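Local coordinates for protein CAS6A (Thermus thermophilus, PDB 4C97) that probably acts as a CRISPR-associated endoribonuclease that cuts precursor CRISPR RNA, here studied as an engineered variant, at residues L10-E15 with R95-E100; A127-F132 with L233-A238. The protein carries 1 engineered substitution. All coordinates share one frame; numbering follows the deposited sequence.

Interaction 1 of 2, residues L10-E15 with R95-E100; sequences LVLVLE and RAVLQE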
loop_
_atom_site.group_PDB
_atom_site.type_symbol
_atom_site.label_atom_id
_atom_site.label_comp_id
_atom_site.label_asym_id
_atom_site.label_seq_id
_atom_site.Cartn_x
_atom_site.Cartn_y
_atom_site.Cartn_z
ATOM N N LEU A 10 -1.612 -8.019 -6.875
ATOM C CA LEU A 10 -1.000 -9.063 -7.661
ATOM C C LEU A 10 0.492 -8.828 -7.776
ATOM O O LEU A 10 0.940 -7.694 -8.029
ATOM C CB LEU A 10 -1.616 -9.086 -9.051
ATOM C CG LEU A 10 -3.002 -9.718 -9.160
ATOM C CD1 LEU A 10 -4.052 -8.925 -8.419
ATOM C CD2 LEU A 10 -3.378 -9.831 -10.637
ATOM N N VAL A 11 1.254 -9.901 -7.610
ATOM C CA VAL A 11 2.706 -9.837 -7.677
ATOM C C VAL A 11 3.233 -10.421 -8.982
ATOM O O VAL A 11 2.871 -11.538 -9.364
ATOM C CB VAL A 11 3.360 -10.564 -6.500
ATOM C CG1 VAL A 11 4.872 -10.680 -6.700
ATOM C CG2 VAL A 11 3.080 -9.812 -5.173
ATOM N N LEU A 12 4.081 -9.656 -9.663
ATOM C CA LEU A 12 4.780 -10.136 -10.860
ATOM C C LEU A 12 6.169 -10.582 -10.447
ATOM O O LEU A 12 7.016 -9.747 -10.061
ATOM C CB LEU A 12 4.914 -9.029 -11.916
ATOM C CG LEU A 12 3.677 -8.622 -12.714
ATOM C CD1 LEU A 12 2.463 -8.393 -11.834
ATOM C CD2 LEU A 12 3.983 -7.374 -13.540
ATOM N N VAL A 13 6.387 -11.892 -10.535
ATOM C CA VAL A 13 7.673 -12.493 -10.234
ATOM C C VAL A 13 8.532 -12.322 -11.480
ATOM O O VAL A 13 8.135 -12.717 -12.570
ATOM C CB VAL A 13 7.542 -13.979 -9.863
ATOM C CG1 VAL A 13 8.906 -14.603 -9.614
ATOM C CG2 VAL A 13 6.660 -14.134 -8.647
ATOM N N LEU A 14 9.703 -11.715 -11.314
ATOM C CA LEU A 14 10.467 -11.232 -12.461
ATOM C C LEU A 14 11.780 -11.966 -12.623
ATOM O O LEU A 14 12.486 -12.203 -11.652
ATOM C CB LEU A 14 10.758 -9.734 -12.294
ATOM C CG LEU A 14 9.534 -8.836 -12.131
ATOM C CD1 LEU A 14 9.984 -7.421 -11.753
ATOM C CD2 LEU A 14 8.648 -8.829 -13.369
ATOM N N GLU A 15 12.119 -12.305 -13.863
ATOM C CA GLU A 15 13.463 -12.777 -14.149
ATOM C C GLU A 15 14.159 -11.776 -15.055
ATOM O O GLU A 15 13.588 -11.285 -16.032
ATOM C CB GLU A 15 13.469 -14.202 -14.723
ATOM C CG GLU A 15 12.280 -14.546 -15.583
ATOM C CD GLU A 15 12.386 -15.934 -16.216
ATOM O OE1 GLU A 15 13.463 -16.559 -16.110
ATOM O OE2 GLU A 15 11.391 -16.398 -16.818
ATOM N N ARG A 95 7.707 -14.245 -14.927
ATOM C CA ARG A 95 7.659 -15.687 -14.731
ATOM C C ARG A 95 6.308 -16.142 -14.240
ATOM O O ARG A 95 5.813 -17.200 -14.643
ATOM C CB ARG A 95 8.704 -16.124 -13.724
ATOM C CG ARG A 95 8.596 -17.589 -13.347
ATOM C CD ARG A 95 9.749 -17.972 -12.466
ATOM N NE ARG A 95 11.008 -17.775 -13.177
ATOM C CZ ARG A 95 12.131 -17.331 -12.622
ATOM N NH1 ARG A 95 12.175 -17.035 -11.326
ATOM N NH2 ARG A 95 13.216 -17.187 -13.372
ATOM N N ALA A 96 5.722 -15.355 -13.349
ATOM C CA ALA A 96 4.440 -15.699 -12.771
ATOM C C ALA A 96 3.727 -14.444 -12.324
ATOM O O ALA A 96 4.356 -13.456 -11.953
ATOM C CB ALA A 96 4.631 -16.658 -11.589
ATOM N N VAL A 97 2.404 -14.494 -12.373
ATOM C CA VAL A 97 1.568 -13.463 -11.803
ATOM C C VAL A 97 0.775 -14.114 -10.683
ATOM O O VAL A 97 -0.031 -15.011 -10.926
ATOM C CB VAL A 97 0.632 -12.870 -12.862
ATOM C CG1 VAL A 97 -0.266 -11.817 -12.256
ATOM C CG2 VAL A 97 1.455 -12.276 -13.995
ATOM N N LEU A 98 1.013 -13.654 -9.459
ATOM C CA LEU A 98 0.479 -14.299 -8.259
ATOM C C LEU A 98 -0.538 -13.445 -7.509
ATOM O O LEU A 98 -0.328 -12.250 -7.310
ATOM C CB LEU A 98 1.634 -14.612 -7.305
ATOM C CG LEU A 98 2.774 -15.448 -7.887
ATOM C CD1 LEU A 98 3.841 -15.636 -6.826
ATOM C CD2 LEU A 98 2.242 -16.788 -8.377
ATOM N N GLN A 99 -1.638 -14.080 -7.090
ATOM C CA GLN A 99 -2.607 -13.459 -6.195
ATOM C C GLN A 99 -2.548 -14.086 -4.794
ATOM O O GLN A 99 -3.259 -13.677 -3.884
ATOM C CB GLN A 99 -4.011 -13.606 -6.772
ATOM C CG GLN A 99 -4.487 -15.040 -6.868
ATOM C CD GLN A 99 -5.927 -15.135 -7.320
ATOM O OE1 GLN A 99 -6.355 -14.415 -8.224
ATOM N NE2 GLN A 99 -6.691 -16.009 -6.674
ATOM N N GLU A 100 -1.700 -15.097 -4.651
ATOM C CA GLU A 100 -1.480 -15.789 -3.391
ATOM C C GLU A 100 -0.120 -16.445 -3.530
ATOM O O GLU A 100 0.434 -16.518 -4.630
ATOM C CB GLU A 100 -2.565 -16.853 -3.155
ATOM C CG GLU A 100 -2.588 -17.970 -4.193
ATOM C CD GLU A 100 -3.725 -18.970 -3.971
ATOM O OE1 GLU A 100 -3.950 -19.383 -2.814
ATOM O OE2 GLU A 100 -4.391 -19.337 -4.957
#
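Strands L10-E15 and R95-L98 form an antiparallel pair in the sheet of the N-terminal ferredoxin-like fold, where the first strand, in a central position, is flanked by the last and by strand 58-65. The case illustrates how one pairing serves two differently packed faces. V11 and L98 make the regular hydrogen-bonded pair, with V11 N to L98 O and L98 N to V11 O both 2.8 Å and close to straight. On one face L10 CD2 meets V97 CG1 at 4.0 Å, and both side chains turn to helix 68-79, where Y79 touches each. V13 and L98 meet on the other face, diagonally rather than as direct partners. With CG1 of V13 anti to the backbone N (chi1 177°), its second methyl, CG2, comes to 3.7 Å from CD1 of L98. Charge takes over where the first strand ends, at the more open margin. R95 bends at its CG-CD bond (chi3 -61°) and crosses E15 at about a right angle, the carboxylate and guanidinium planes lying 61° apart. The resulting salt bridge is carried by a weak hydrogen bond, R95 NH2 to E15 OE1 at 2.8 Å, made at the guanidinium edge.

Interaction 2 of 2, residues A127-F132 with L233-A238; sequences ASPTFF and LGYGRA. With SO4 (sulfate ion), chain D.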
loop_
_atom_site.group_PDB
_atom_site.type_symbol
_atom_site.label_atom_id
_atom_site.label_comp_id
_atom_site.label_asym_id
_atom_site.label_seq_id
_atom_site.Cartn_x
_atom_site.Cartn_y
_atom_site.Cartn_z
ATOM N N ALA A 127 7.727 -0.782 4.560
ATOM C CA ALA A 127 8.643 -1.635 3.810
ATOM C C ALA A 127 9.323 -0.905 2.659
ATOM O O ALA A 127 10.265 -1.431 2.063
ATOM C CB ALA A 127 7.909 -2.873 3.284
ATOM N N SER A 128 8.812 0.269 2.304
ATOM C CA SER A 128 9.509 1.142 1.366
ATOM C C SER A 128 9.380 2.555 1.907
ATOM O O SER A 128 8.539 2.814 2.758
ATOM C CB SER A 128 8.923 1.019 -0.032
ATOM O OG SER A 128 7.729 1.754 -0.138
ATOM N N PRO A 129 10.199 3.486 1.413
ATOM C CA PRO A 129 10.199 4.806 2.060
ATOM C C PRO A 129 8.823 5.467 2.031
ATOM O O PRO A 129 8.169 5.501 0.992
ATOM C CB PRO A 129 11.234 5.590 1.240
ATOM C CG PRO A 129 12.162 4.521 0.722
ATOM C CD PRO A 129 11.240 3.377 0.376
ATOM N N THR A 130 8.396 5.962 3.185
ATOM C CA THR A 130 7.051 6.477 3.383
ATOM C C THR A 130 7.112 7.938 3.788
ATOM O O THR A 130 7.875 8.315 4.692
ATOM C CB THR A 130 6.332 5.641 4.459
ATOM O OG1 THR A 130 6.272 4.258 4.057
ATOM C CG2 THR A 130 4.939 6.151 4.702
ATOM N N PHE A 131 6.333 8.777 3.111
ATOM C CA PHE A 131 6.319 10.204 3.387
ATOM C C PHE A 131 4.972 10.827 3.041
ATOM O O PHE A 131 4.092 10.178 2.437
ATOM C CB PHE A 131 7.492 10.920 2.677
ATOM C CG PHE A 131 7.499 10.756 1.174
ATOM C CD1 PHE A 131 6.831 11.661 0.369
ATOM C CD2 PHE A 131 8.190 9.712 0.569
ATOM C CE1 PHE A 131 6.844 11.527 -1.015
ATOM C CE2 PHE A 131 8.189 9.579 -0.820
ATOM C CZ PHE A 131 7.515 10.481 -1.589
ATOM N N PHE A 132 4.819 12.086 3.443
ATOM C CA PHE A 132 3.550 12.813 3.358
ATOM C C PHE A 132 3.803 14.190 2.826
ATOM O O PHE A 132 4.884 14.732 2.967
ATOM C CB PHE A 132 2.908 12.901 4.767
ATOM C CG PHE A 132 2.771 11.574 5.403
ATOM C CD1 PHE A 132 1.652 10.797 5.164
ATOM C CD2 PHE A 132 3.813 11.040 6.151
ATOM C CE1 PHE A 132 1.556 9.543 5.695
ATOM C CE2 PHE A 132 3.723 9.806 6.683
ATOM C CZ PHE A 132 2.587 9.029 6.447
ATOM N N LEU A 233 4.375 5.242 -7.146
ATOM C CA LEU A 233 5.787 5.058 -7.466
ATOM C C LEU A 233 6.474 4.074 -6.542
ATOM O O LEU A 233 7.696 3.959 -6.551
ATOM C CB LEU A 233 6.536 6.405 -7.477
ATOM C CG LEU A 233 6.102 7.367 -8.575
ATOM C CD1 LEU A 233 6.750 8.744 -8.320
ATOM C CD2 LEU A 233 6.507 6.863 -9.939
ATOM N N GLY A 234 5.693 3.317 -5.771
ATOM C CA GLY A 234 6.279 2.288 -4.937
ATOM C C GLY A 234 6.632 2.711 -3.528
ATOM O O GLY A 234 7.107 1.886 -2.745
ATOM N N TYR A 235 6.411 3.986 -3.217
ATOM C CA TYR A 235 6.655 4.505 -1.872
ATOM C C TYR A 235 5.491 4.082 -0.983
ATOM O O TYR A 235 4.374 3.779 -1.458
ATOM C CB TYR A 235 6.797 6.030 -1.886
ATOM C CG TYR A 235 7.984 6.475 -2.712
ATOM C CD1 TYR A 235 9.276 6.197 -2.289
ATOM C CD2 TYR A 235 7.814 7.144 -3.912
ATOM C CE1 TYR A 235 10.360 6.580 -3.028
ATOM C CE2 TYR A 235 8.896 7.551 -4.651
ATOM C CZ TYR A 235 10.174 7.253 -4.208
ATOM O OH TYR A 235 11.298 7.641 -4.929
ATOM N N GLY A 236 5.735 4.051 0.311
ATOM C CA GLY A 236 4.653 3.795 1.249
ATOM C C GLY A 236 4.121 2.373 1.287
ATOM O O GLY A 236 3.011 2.151 1.782
ATOM N N ARG A 237 4.908 1.407 0.820
ATOM C CA ARG A 237 4.487 0.026 0.853
ATOM C C ARG A 237 4.538 -0.400 2.319
ATOM O O ARG A 237 5.536 -0.185 3.011
ATOM C CB ARG A 237 5.364 -0.843 -0.042
ATOM C CG ARG A 237 5.003 -2.308 0.017
ATOM C CD ARG A 237 5.583 -3.085 -1.157
ATOM N NE ARG A 237 7.020 -2.958 -1.362
ATOM C CZ ARG A 237 7.943 -3.669 -0.725
ATOM N NH1 ARG A 237 7.586 -4.543 0.206
ATOM N NH2 ARG A 237 9.220 -3.519 -1.014
ATOM N N ALA A 238 3.439 -0.943 2.812
ATOM C CA ALA A 238 3.305 -1.193 4.235
ATOM C C ALA A 238 2.401 -2.361 4.486
ATOM O O ALA A 238 1.582 -2.702 3.647
ATOM C CB ALA A 238 2.754 0.026 4.932
HETATM S S SO4 D . 10.452 -6.612 1.678
HETATM O O1 SO4 D . 9.027 -6.775 1.923
HETATM O O2 SO4 D . 11.004 -5.802 2.766
HETATM O O3 SO4 D . 11.098 -7.919 1.672
HETATM O O4 SO4 D . 10.762 -5.940 0.422
#
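F131 turns the edge of its ring onto one face of Y235, an edge-to-face pair with centroids 5.2 Å apart and planes at 61°, while the carbonyl oxygen of L233 lies over the opposite face and P129 O sits at the Y235 ring edge. Y235 is the middle residue of the closing Gly-x-Gly of the glycine-rich loop of Cas6 and related RAMP proteins, and the contact exemplifies how such a loop is held by buried polar atoms. The foremost atom of F131, CE2, is 3.6 Å from Y235 CG, and the far end of the tyrosine is fixed by a hydrogen bond between its OH and T189 OG1. The second flat group, the R237 guanidinium, has A127 O over a face and a sulfate in plane at its edge. NH1 reaches sulfate O1 at 3.2 Å and NH2 reaches O4 at 3.2 Å. W104 and R125 also bond this ion, which is probably from the crystallisation liquor but is consistent with a spot suited to anions. S128 OG does double duty: it donates in plane to a lone pair of G234 O at 2.7 Å and accepts from R237 N at 3.0 Å. It can do both because chi1 of 79° places it between its own backbone N and carbonyl carbon. G236, whose positive phi favours glycine, gives its N-H to P129 O at 2.9 Å, approaching from 47° above the carbonyl plane; its CA also packs against T130 OG1. Just before the corner that the chain turns at S128, strand 121-127 ends beside the start of strand 238-241, and there A127 N bonds to R237 O at 2.7 Å.

How the interactions relate
Interaction 1 is partly buried and lies about 17 Å from the centre of the chain, whereas interaction 2 is buried and only about 8 Å from it; their centres are 20 Å apart and they do not touch. The first joins two regular strands within a single sheet, so repetitive backbone bonds do most of the work and aliphatic groups fill its faces. In the second, a cornering strand meets a loop, and a serine hydroxyl, glycine geometry and an aromatic pair replace a regular strand pairing. Strand 58-65 links their surroundings, since W60 and R62 touch both V11 and R237. Each has an arginine at its margin, but one meets a carboxylate and the other a sulfate.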